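Local atomic coordinates of protease Do-like 2, chloroplastic (Arabidopsis thaliana, PDB entry 4FLN), a protein that acts as a chloroplast serine protease that makes the primary cut in the photodamaged D1 protein of photosystem II. Residues V379-S384 with I416-Q421; L64-Q69 with P370-V375; G143-L148 with V314-S319. All blocks are in the same frame, centred on the assembly; numbering follows the deposited sequence.

Contact 1 of 3, residues V379-S384 with I416-Q421; sequences VFTPLS and IVILSQ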
loop_
_atom_site.group_PDB
_atom_site.type_symbol
_atom_site.label_atom_id
_atom_site.label_comp_id
_atom_site.label_asym_id
_atom_site.label_seq_id
_atom_site.Cartn_x
_atom_site.Cartn_y
_atom_site.Cartn_z
ATOM N N VAL B 379 7.588 -35.914 -9.431
ATOM C CA VAL B 379 7.233 -35.943 -8.024
ATOM C C VAL B 379 5.725 -35.844 -7.832
ATOM O O VAL B 379 5.100 -34.852 -8.229
ATOM C CB VAL B 379 7.951 -34.817 -7.258
ATOM C CG1 VAL B 379 7.362 -34.639 -5.885
ATOM C CG2 VAL B 379 9.436 -35.117 -7.169
ATOM N N PHE B 380 5.153 -36.883 -7.226
ATOM C CA PHE B 380 3.711 -36.957 -6.982
ATOM C C PHE B 380 3.329 -36.821 -5.492
ATOM O O PHE B 380 3.956 -37.422 -4.624
ATOM C CB PHE B 380 3.156 -38.279 -7.528
ATOM C CG PHE B 380 3.310 -38.447 -9.014
ATOM C CD1 PHE B 380 2.512 -37.738 -9.892
ATOM C CD2 PHE B 380 4.226 -39.340 -9.531
ATOM C CE1 PHE B 380 2.634 -37.901 -11.254
ATOM C CE2 PHE B 380 4.358 -39.506 -10.896
ATOM C CZ PHE B 380 3.561 -38.782 -11.758
ATOM N N THR B 381 2.307 -36.020 -5.205
ATOM C CA THR B 381 1.657 -36.025 -3.890
ATOM C C THR B 381 0.150 -35.875 -4.037
ATOM O O THR B 381 -0.340 -35.423 -5.082
ATOM C CB THR B 381 2.114 -34.877 -2.976
ATOM O OG1 THR B 381 2.295 -33.693 -3.758
ATOM C CG2 THR B 381 3.389 -35.216 -2.268
ATOM N N PRO B 382 -0.596 -36.242 -2.982
ATOM C CA PRO B 382 -2.032 -35.957 -2.972
ATOM C C PRO B 382 -2.261 -34.460 -2.776
ATOM O O PRO B 382 -1.510 -33.792 -2.065
ATOM C CB PRO B 382 -2.540 -36.756 -1.768
ATOM C CG PRO B 382 -1.461 -37.733 -1.460
ATOM C CD PRO B 382 -0.195 -37.024 -1.805
ATOM N N LEU B 383 -3.273 -33.931 -3.448
ATOM C CA LEU B 383 -3.643 -32.543 -3.287
ATOM C C LEU B 383 -4.254 -32.415 -1.900
ATOM O O LEU B 383 -5.067 -33.247 -1.485
ATOM C CB LEU B 383 -4.666 -32.159 -4.359
ATOM C CG LEU B 383 -4.754 -30.753 -4.964
ATOM C CD1 LEU B 383 -6.210 -30.366 -5.084
ATOM C CD2 LEU B 383 -3.992 -29.717 -4.174
ATOM N N SER B 384 -3.846 -31.387 -1.171
ATOM C CA SER B 384 -4.404 -31.127 0.147
ATOM C C SER B 384 -4.533 -29.625 0.351
ATOM O O SER B 384 -3.919 -28.841 -0.363
ATOM C CB SER B 384 -3.534 -31.752 1.244
ATOM O OG SER B 384 -2.296 -31.076 1.383
ATOM N N ILE B 416 -7.006 -36.852 -5.179
ATOM C CA ILE B 416 -6.550 -36.227 -6.396
ATOM C C ILE B 416 -5.040 -36.304 -6.279
ATOM O O ILE B 416 -4.451 -35.789 -5.322
ATOM C CB ILE B 416 -6.996 -34.748 -6.485
ATOM C CG1 ILE B 416 -8.517 -34.639 -6.460
ATOM C CG2 ILE B 416 -6.470 -34.100 -7.744
ATOM C CD1 ILE B 416 -9.013 -33.216 -6.392
ATOM N N VAL B 417 -4.415 -36.992 -7.223
ATOM C CA VAL B 417 -2.973 -37.092 -7.222
ATOM C C VAL B 417 -2.430 -36.041 -8.167
ATOM O O VAL B 417 -2.875 -35.928 -9.313
ATOM C CB VAL B 417 -2.501 -38.471 -7.679
ATOM C CG1 VAL B 417 -0.982 -38.574 -7.536
ATOM C CG2 VAL B 417 -3.198 -39.552 -6.881
ATOM N N ILE B 418 -1.484 -35.251 -7.682
ATOM C CA ILE B 418 -0.905 -34.240 -8.533
ATOM C C ILE B 418 0.579 -34.460 -8.734
ATOM O O ILE B 418 1.269 -35.042 -7.901
ATOM C CB ILE B 418 -1.126 -32.822 -7.992
ATOM C CG1 ILE B 418 -0.293 -32.607 -6.733
ATOM C CG2 ILE B 418 -2.600 -32.572 -7.729
ATOM C CD1 ILE B 418 0.124 -31.170 -6.538
ATOM N N LEU B 419 1.049 -33.992 -9.875
ATOM C CA LEU B 419 2.454 -33.891 -10.149
ATOM C C LEU B 419 2.816 -32.472 -9.753
ATOM O O LEU B 419 2.413 -31.520 -10.420
ATOM C CB LEU B 419 2.641 -34.073 -11.645
ATOM C CG LEU B 419 3.985 -33.697 -12.235
ATOM C CD1 LEU B 419 5.066 -34.406 -11.465
ATOM C CD2 LEU B 419 3.999 -34.102 -13.676
ATOM N N SER B 420 3.565 -32.317 -8.668
ATOM C CA SER B 420 3.913 -30.971 -8.196
ATOM C C SER B 420 5.062 -30.335 -8.991
ATOM O O SER B 420 4.892 -29.266 -9.576
ATOM C CB SER B 420 4.155 -30.921 -6.680
ATOM O OG SER B 420 4.816 -32.079 -6.212
ATOM N N GLN B 421 6.228 -30.974 -8.988
ATOM C CA GLN B 421 7.348 -30.529 -9.815
ATOM C C GLN B 421 8.002 -31.715 -10.533
ATOM O O GLN B 421 7.767 -32.873 -10.184
ATOM C CB GLN B 421 8.385 -29.789 -8.959
ATOM C CG GLN B 421 9.196 -30.699 -8.040
ATOM C CD GLN B 421 9.813 -29.968 -6.864
ATOM O OE1 GLN B 421 9.241 -29.951 -5.776
ATOM N NE2 GLN B 421 10.989 -29.370 -7.070
HETATM O O HOH W 1 -6.896 -35.213 -2.658
#

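Contact 2 of 3, residues L64-Q69 with P370-V375; sequences LPWQKQ and PSYIIV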
loop_
_atom_site.group_PDB
_atom_site.type_symbol
_atom_site.label_atom_id
_atom_site.label_comp_id
_atom_site.label_asym_id
_atom_site.label_seq_id
_atom_site.Cartn_x
_atom_site.Cartn_y
_atom_site.Cartn_z
ATOM N N LEU B 64 7.581 -29.590 -0.538
ATOM C CA LEU B 64 8.639 -30.593 -0.625
ATOM C C LEU B 64 8.446 -31.619 0.501
ATOM O O LEU B 64 8.990 -31.442 1.592
ATOM C CB LEU B 64 10.009 -29.922 -0.481
ATOM C CG LEU B 64 10.276 -28.614 -1.240
ATOM C CD1 LEU B 64 11.378 -27.808 -0.558
ATOM C CD2 LEU B 64 10.616 -28.872 -2.701
ATOM N N PRO B 65 7.650 -32.681 0.261
ATOM C CA PRO B 65 7.331 -33.466 1.458
ATOM C C PRO B 65 8.278 -34.616 1.816
ATOM O O PRO B 65 7.801 -35.623 2.339
ATOM C CB PRO B 65 5.988 -34.080 1.075
ATOM C CG PRO B 65 6.115 -34.302 -0.410
ATOM C CD PRO B 65 6.922 -33.147 -0.932
ATOM N N TRP B 66 9.581 -34.444 1.613
ATOM C CA TRP B 66 10.602 -35.291 2.226
ATOM C C TRP B 66 11.217 -34.482 3.353
ATOM O O TRP B 66 12.120 -34.941 4.043
ATOM C CB TRP B 66 11.662 -35.713 1.207
ATOM C CG TRP B 66 12.019 -34.605 0.289
ATOM C CD1 TRP B 66 12.966 -33.651 0.491
ATOM C CD2 TRP B 66 11.406 -34.306 -0.971
ATOM N NE1 TRP B 66 12.993 -32.780 -0.571
ATOM C CE2 TRP B 66 12.042 -33.160 -1.481
ATOM C CE3 TRP B 66 10.383 -34.899 -1.718
ATOM C CZ2 TRP B 66 11.689 -32.592 -2.704
ATOM C CZ3 TRP B 66 10.038 -34.339 -2.928
ATOM C CH2 TRP B 66 10.689 -33.195 -3.411
ATOM N N GLN B 67 10.723 -33.256 3.498
ATOM C CA GLN B 67 11.290 -32.264 4.408
ATOM C C GLN B 67 10.261 -31.779 5.420
ATOM O O GLN B 67 9.047 -31.954 5.253
ATOM C CB GLN B 67 11.795 -31.036 3.641
ATOM C CG GLN B 67 13.156 -31.169 2.984
ATOM C CD GLN B 67 13.646 -29.847 2.391
ATOM O OE1 GLN B 67 13.092 -28.778 2.671
ATOM N NE2 GLN B 67 14.690 -29.921 1.570
ATOM N N LYS B 68 10.765 -31.150 6.470
ATOM C CA LYS B 68 9.906 -30.542 7.455
ATOM C C LYS B 68 10.087 -29.020 7.468
ATOM O O LYS B 68 11.114 -28.506 7.034
ATOM C CB LYS B 68 10.154 -31.184 8.820
ATOM C CG LYS B 68 9.697 -32.646 8.854
ATOM C CD LYS B 68 9.657 -33.226 10.258
ATOM C CE LYS B 68 8.736 -34.435 10.321
ATOM N NZ LYS B 68 7.313 -34.063 10.058
ATOM N N GLN B 69 9.067 -28.302 7.925
ATOM C CA GLN B 69 9.172 -26.858 8.070
ATOM C C GLN B 69 10.068 -26.502 9.251
ATOM O O GLN B 69 10.558 -27.378 9.964
ATOM C CB GLN B 69 7.792 -26.242 8.265
ATOM C CG GLN B 69 6.875 -26.419 7.074
ATOM C CD GLN B 69 5.642 -25.554 7.169
ATOM O OE1 GLN B 69 5.255 -25.122 8.259
ATOM N NE2 GLN B 69 5.022 -25.281 6.025
ATOM N N PRO B 370 2.880 -36.154 4.752
ATOM C CA PRO B 370 2.125 -36.373 3.514
ATOM C C PRO B 370 2.842 -37.348 2.599
ATOM O O PRO B 370 4.071 -37.378 2.548
ATOM C CB PRO B 370 2.087 -34.986 2.881
ATOM C CG PRO B 370 3.303 -34.322 3.377
ATOM C CD PRO B 370 3.558 -34.848 4.759
ATOM N N SER B 371 2.065 -38.153 1.893
ATOM C CA SER B 371 2.612 -39.188 1.038
ATOM C C SER B 371 3.264 -38.581 -0.190
ATOM O O SER B 371 2.854 -37.519 -0.670
ATOM C CB SER B 371 1.500 -40.128 0.597
ATOM O OG SER B 371 0.691 -40.474 1.702
ATOM N N TYR B 372 4.301 -39.246 -0.682
ATOM C CA TYR B 372 4.900 -38.864 -1.947
ATOM C C TYR B 372 5.595 -40.034 -2.623
ATOM O O TYR B 372 6.078 -40.946 -1.958
ATOM C CB TYR B 372 5.840 -37.665 -1.779
ATOM C CG TYR B 372 7.203 -37.972 -1.212
ATOM C CD1 TYR B 372 8.296 -38.157 -2.053
ATOM C CD2 TYR B 372 7.408 -38.046 0.160
ATOM C CE1 TYR B 372 9.551 -38.425 -1.544
ATOM C CE2 TYR B 372 8.663 -38.312 0.679
ATOM C CZ TYR B 372 9.732 -38.500 -0.177
ATOM O OH TYR B 372 10.982 -38.768 0.330
ATOM N N ILE B 373 5.613 -40.011 -3.950
ATOM C CA ILE B 373 6.357 -40.986 -4.733
ATOM C C ILE B 373 6.993 -40.284 -5.935
ATOM O O ILE B 373 6.385 -39.395 -6.536
ATOM C CB ILE B 373 5.464 -42.184 -5.153
ATOM C CG1 ILE B 373 6.268 -43.209 -5.950
ATOM C CG2 ILE B 373 4.253 -41.717 -5.938
ATOM C CD1 ILE B 373 5.508 -44.495 -6.221
ATOM N N ILE B 374 8.227 -40.660 -6.258
ATOM C CA ILE B 374 8.966 -40.029 -7.347
ATOM C C ILE B 374 9.373 -41.045 -8.409
ATOM O O ILE B 374 10.034 -42.037 -8.114
ATOM C CB ILE B 374 10.230 -39.325 -6.823
ATOM C CG1 ILE B 374 9.893 -38.451 -5.618
ATOM C CG2 ILE B 374 10.869 -38.474 -7.909
ATOM C CD1 ILE B 374 11.071 -37.664 -5.086
ATOM N N VAL B 375 8.958 -40.803 -9.645
ATOM C CA VAL B 375 9.324 -41.670 -10.759
ATOM C C VAL B 375 9.991 -40.853 -11.852
ATOM O O VAL B 375 9.413 -39.892 -12.353
ATOM C CB VAL B 375 8.099 -42.363 -11.384
ATOM C CG1 VAL B 375 8.534 -43.634 -12.087
ATOM C CG2 VAL B 375 7.059 -42.671 -10.327
#

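Contact 3 of 3, residues G143-L148 with V314-S319; sequences GHLPRL and VPFRSS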
loop_
_atom_site.group_PDB
_atom_site.type_symbol
_atom_site.label_atom_id
_atom_site.label_comp_id
_atom_site.label_asym_id
_atom_site.label_seq_id
_atom_site.Cartn_x
_atom_site.Cartn_y
_atom_site.Cartn_z
ATOM N N GLY B 143 -19.743 -26.713 33.561
ATOM C CA GLY B 143 -21.078 -26.155 33.677
ATOM C C GLY B 143 -21.980 -26.505 32.508
ATOM O O GLY B 143 -21.533 -27.043 31.501
ATOM N N HIS B 144 -23.268 -26.216 32.645
ATOM C CA HIS B 144 -24.194 -26.409 31.539
ATOM C C HIS B 144 -24.101 -25.205 30.594
ATOM O O HIS B 144 -23.399 -24.238 30.880
ATOM C CB HIS B 144 -25.631 -26.608 32.060
ATOM N N LEU B 145 -24.822 -25.257 29.482
ATOM C CA LEU B 145 -24.751 -24.206 28.476
ATOM C C LEU B 145 -25.445 -22.914 28.939
ATOM O O LEU B 145 -26.610 -22.930 29.338
ATOM C CB LEU B 145 -25.353 -24.714 27.164
ATOM C CG LEU B 145 -25.275 -23.835 25.921
ATOM C CD1 LEU B 145 -24.049 -24.180 25.101
ATOM C CD2 LEU B 145 -26.534 -24.011 25.098
ATOM N N PRO B 146 -24.724 -21.783 28.868
ATOM C CA PRO B 146 -25.156 -20.456 29.324
ATOM C C PRO B 146 -26.318 -19.881 28.525
ATOM O O PRO B 146 -26.686 -20.423 27.484
ATOM C CB PRO B 146 -23.912 -19.590 29.106
ATOM C CG PRO B 146 -23.163 -20.281 28.041
ATOM C CD PRO B 146 -23.374 -21.738 28.281
ATOM N N ARG B 147 -26.901 -18.800 29.036
ATOM C CA ARG B 147 -27.908 -18.058 28.298
ATOM C C ARG B 147 -27.309 -16.727 27.867
ATOM O O ARG B 147 -26.352 -16.242 28.468
ATOM C CB ARG B 147 -29.177 -17.859 29.133
ATOM C CG ARG B 147 -29.825 -19.180 29.534
ATOM C CD ARG B 147 -31.256 -19.048 30.054
ATOM N NE ARG B 147 -31.961 -20.328 29.935
ATOM C CZ ARG B 147 -32.733 -20.672 28.903
ATOM N NH1 ARG B 147 -32.928 -19.821 27.900
ATOM N NH2 ARG B 147 -33.319 -21.864 28.875
ATOM N N LEU B 148 -27.838 -16.165 26.787
ATOM C CA LEU B 148 -27.387 -14.863 26.330
ATOM C C LEU B 148 -27.391 -13.858 27.473
ATOM O O LEU B 148 -28.356 -13.760 28.230
ATOM C CB LEU B 148 -28.277 -14.348 25.204
ATOM C CG LEU B 148 -28.214 -15.072 23.859
ATOM C CD1 LEU B 148 -29.058 -14.327 22.837
ATOM C CD2 LEU B 148 -26.773 -15.216 23.363
ATOM N N VAL B 314 -34.835 -25.170 13.889
ATOM C CA VAL B 314 -35.378 -26.310 14.612
ATOM C C VAL B 314 -35.432 -25.974 16.108
ATOM O O VAL B 314 -34.563 -25.278 16.619
ATOM C CB VAL B 314 -34.471 -27.543 14.400
ATOM C CG1 VAL B 314 -33.741 -27.901 15.678
ATOM C CG2 VAL B 314 -35.269 -28.736 13.872
ATOM N N PRO B 315 -36.475 -26.442 16.810
ATOM C CA PRO B 315 -36.593 -26.197 18.254
ATOM C C PRO B 315 -35.327 -26.562 19.033
ATOM O O PRO B 315 -34.736 -27.621 18.829
ATOM C CB PRO B 315 -37.772 -27.094 18.674
ATOM C CG PRO B 315 -38.090 -27.953 17.473
ATOM C CD PRO B 315 -37.643 -27.166 16.287
ATOM N N PHE B 316 -34.920 -25.675 19.930
ATOM C CA PHE B 316 -33.635 -25.807 20.596
ATOM C C PHE B 316 -33.836 -25.860 22.105
ATOM O O PHE B 316 -33.744 -26.917 22.727
ATOM C CB PHE B 316 -32.762 -24.610 20.203
ATOM C CG PHE B 316 -31.408 -24.591 20.850
ATOM C CD1 PHE B 316 -30.859 -25.741 21.388
ATOM C CD2 PHE B 316 -30.689 -23.408 20.929
ATOM C CE1 PHE B 316 -29.615 -25.711 21.985
ATOM C CE2 PHE B 316 -29.452 -23.368 21.530
ATOM C CZ PHE B 316 -28.911 -24.519 22.058
ATOM N N ARG B 317 -34.117 -24.700 22.681
ATOM C CA ARG B 317 -34.468 -24.588 24.088
ATOM C C ARG B 317 -35.610 -23.578 24.160
ATOM O O ARG B 317 -35.904 -22.901 23.172
ATOM C CB ARG B 317 -33.263 -24.193 24.956
ATOM C CG ARG B 317 -32.760 -22.765 24.761
ATOM C CD ARG B 317 -31.256 -22.719 24.472
ATOM N NE ARG B 317 -30.424 -22.955 25.651
ATOM C CZ ARG B 317 -29.391 -22.192 25.997
ATOM N NH1 ARG B 317 -29.066 -21.139 25.264
ATOM N NH2 ARG B 317 -28.682 -22.477 27.078
ATOM N N SER B 318 -36.226 -23.447 25.326
ATOM C CA SER B 318 -37.611 -23.000 25.422
ATOM C C SER B 318 -38.013 -21.829 24.510
ATOM O O SER B 318 -39.038 -21.905 23.829
ATOM C CB SER B 318 -37.918 -22.658 26.878
ATOM O OG SER B 318 -36.783 -22.912 27.693
ATOM N N SER B 319 -37.234 -20.753 24.499
ATOM C CA SER B 319 -37.558 -19.597 23.658
ATOM C C SER B 319 -36.776 -19.566 22.339
ATOM O O SER B 319 -36.937 -18.648 21.528
ATOM C CB SER B 319 -37.330 -18.298 24.437
ATOM O OG SER B 319 -38.262 -17.299 24.056
#

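Contact 1 of 3, residues V379-S384 with I416-Q421
Phe-380, Thr-381 and Pro-382 pair antiparallel with Leu-419, Ile-418 and Val-417, and the two short strands run 4.7 Å apart with their directions at 138°. Thr-381 and Ile-418 form the hydrogen-bonded pair: Ile-418 N donates to Thr-381 O at 2.8 Å, and Thr-381 N donates back to Ile-418 O at 3.0 Å. The ladder goes on past the strand at one end, where Leu-383 N reaches Ile-416 O. A water then joins Leu-383 O to Ile-416 N. At the other end Ser-420 and Gln-421 both stand opposite Val-379, a beta bulge. Ser-420 N gives a bond to Val-379 O, and Val-379 N gives one to Gln-421 O. Ser-420 OG adds a weak bond to the same Val-379 O.

Phe-380 and Leu-419 share one face of the sheet with Val-417. The ring atom Phe-380 CE1 lies 3.8 Å from Leu-419 CB, and Val-417 CG1 comes up to Phe-380 CB. Phe-467 meets the same ring from a nearby strand. The other face carries Thr-381 and Ile-418. Ile-418 CG1 sits between its backbone N and carbonyl carbon (chi1 70°), near Thr-381 OG1. This leaves Ile-418 CG2 on the side of Leu-383, whose CG lies 3.9 Å away. These two side chains meet at about a right angle, and Leu-383 also packs on helices 385-391 and 398-406.

The polar work is thus done almost wholly by main-chain groups, while the side chains add apolar packing on both faces. That chemistry suits a buried sheet in a PDZ domain: the backbone N-H and C=O groups buried here satisfy one another across the ladder, with one water bridging where it ends.

Contact 2 of 3, residues L64-Q69 with P370-V375
Trp-66 turns the edge of its six-membered ring toward one face of the Tyr-372 ring. The centroids are 5.4 Å apart and the planes meet at 63°, a T-shaped (edge-to-face) pair. Trp-66 CE3 stands above the tyrosine face, set toward the rim, 3.6 Å from Tyr-372 CE1. Leu-64 CB lies over one face of the indole, and Tyr-372 CD1 is at the indole edge, in its plane. At the edge of the tyrosine ring, in its plane, is Ile-374 CG1 from the same segment. The methyl Ile-374 CD1 reaches the indole at Trp-66 CZ3, 4.1 Å away.

Two prolines take up the rest of the contact. Pro-65 CG packs 3.6 Å from Tyr-372 CB, and Pro-65 CB lies 3.5 Å from Pro-370 CG. In Tyr-372, CG lies between the backbone N and the carbonyl carbon (chi1 79°), which turns the ring toward Pro-65 and Trp-66; it meets Trp-66 at about a right angle. Its hydroxyl passes Trp-66 CB and bonds to Ser-497 O, which should hold the ring against swinging. No hydrogen bond crosses between the segments. With an alanine at Tyr-372 the CB contact with Pro-65 would remain, but the Trp-66 edge is likely to lose its aromatic face, a gap to open beside Pro-65, and Ser-497 O to lose this partner.

The neighbouring Gln-67 bonds through NE2 to Lys-68 O of a second subunit. Segment 64-69 lies between the first two strands of the N-terminal barrel, the position of the LA loop in HtrA-type proteases. Here that loop rests on strands 373-375 and 378-382, joining the protease domain to the second PDZ domain of the same chain, the two kinds of domain from which Deg proteases are built.

Contact 3 of 3, residues G143-L148 with V314-S319
Leu-145, Pro-146 and Arg-147 meet Arg-317 in a surface contact between the protease and the first PDZ domain. Segment 143-148 belongs to the linker between the two beta barrels of the chymotrypsin-like fold. Segment 314-319 runs from the end of the short strand 313-315 into the turn before strand 321-323.

Arg-317 is the bridge. Its chain bends at chi2 and chi3, which brings the guanidinium to the linker. Arg-317 NH2 donates to Pro-146 O at 2.9 Å, with an angle of 163° at the hydrogen. That oxygen lies in the guanidinium plane, although the donor stands above the carbonyl plane. Arg-317 NH1 adds a weak bond to the same oxygen.

Leu-145 CD2 lies over one face of this guanidinium and also touches Phe-316 CZ at 3.9 Å. The guanidinium of Arg-147 forms an offset stack with that of Arg-317, centres 4.7 Å apart and planes at 16°. Glu-320 makes a salt bridge with Arg-317 NH1 and a long, weak ion pair with Arg-147, which probably eases the like charges. Beside the stack, Arg-147 NH2 comes within 3.8 Å of Ser-318 OG.

Overall arrangement
Contacts 1 and 2 are neighbours, with centres about 10 Å apart. They share one sheet of the second PDZ domain, since strands 373-375 and 378-382 lie side by side in it and are joined by a probable bond from Phe-380 N to Ile-373 O. Contact 1 is buried core within one domain. Contact 2 is partly buried and brings a protease loop to that sheet. Contact 3 lies on the other side of the chain's centre, about 46 Å from contact 1 between centres, and is a surface junction with the first PDZ domain. Chemistry follows place: backbone ladder in the core, aromatic and proline packing at one interface, arginine polar bonds at the other.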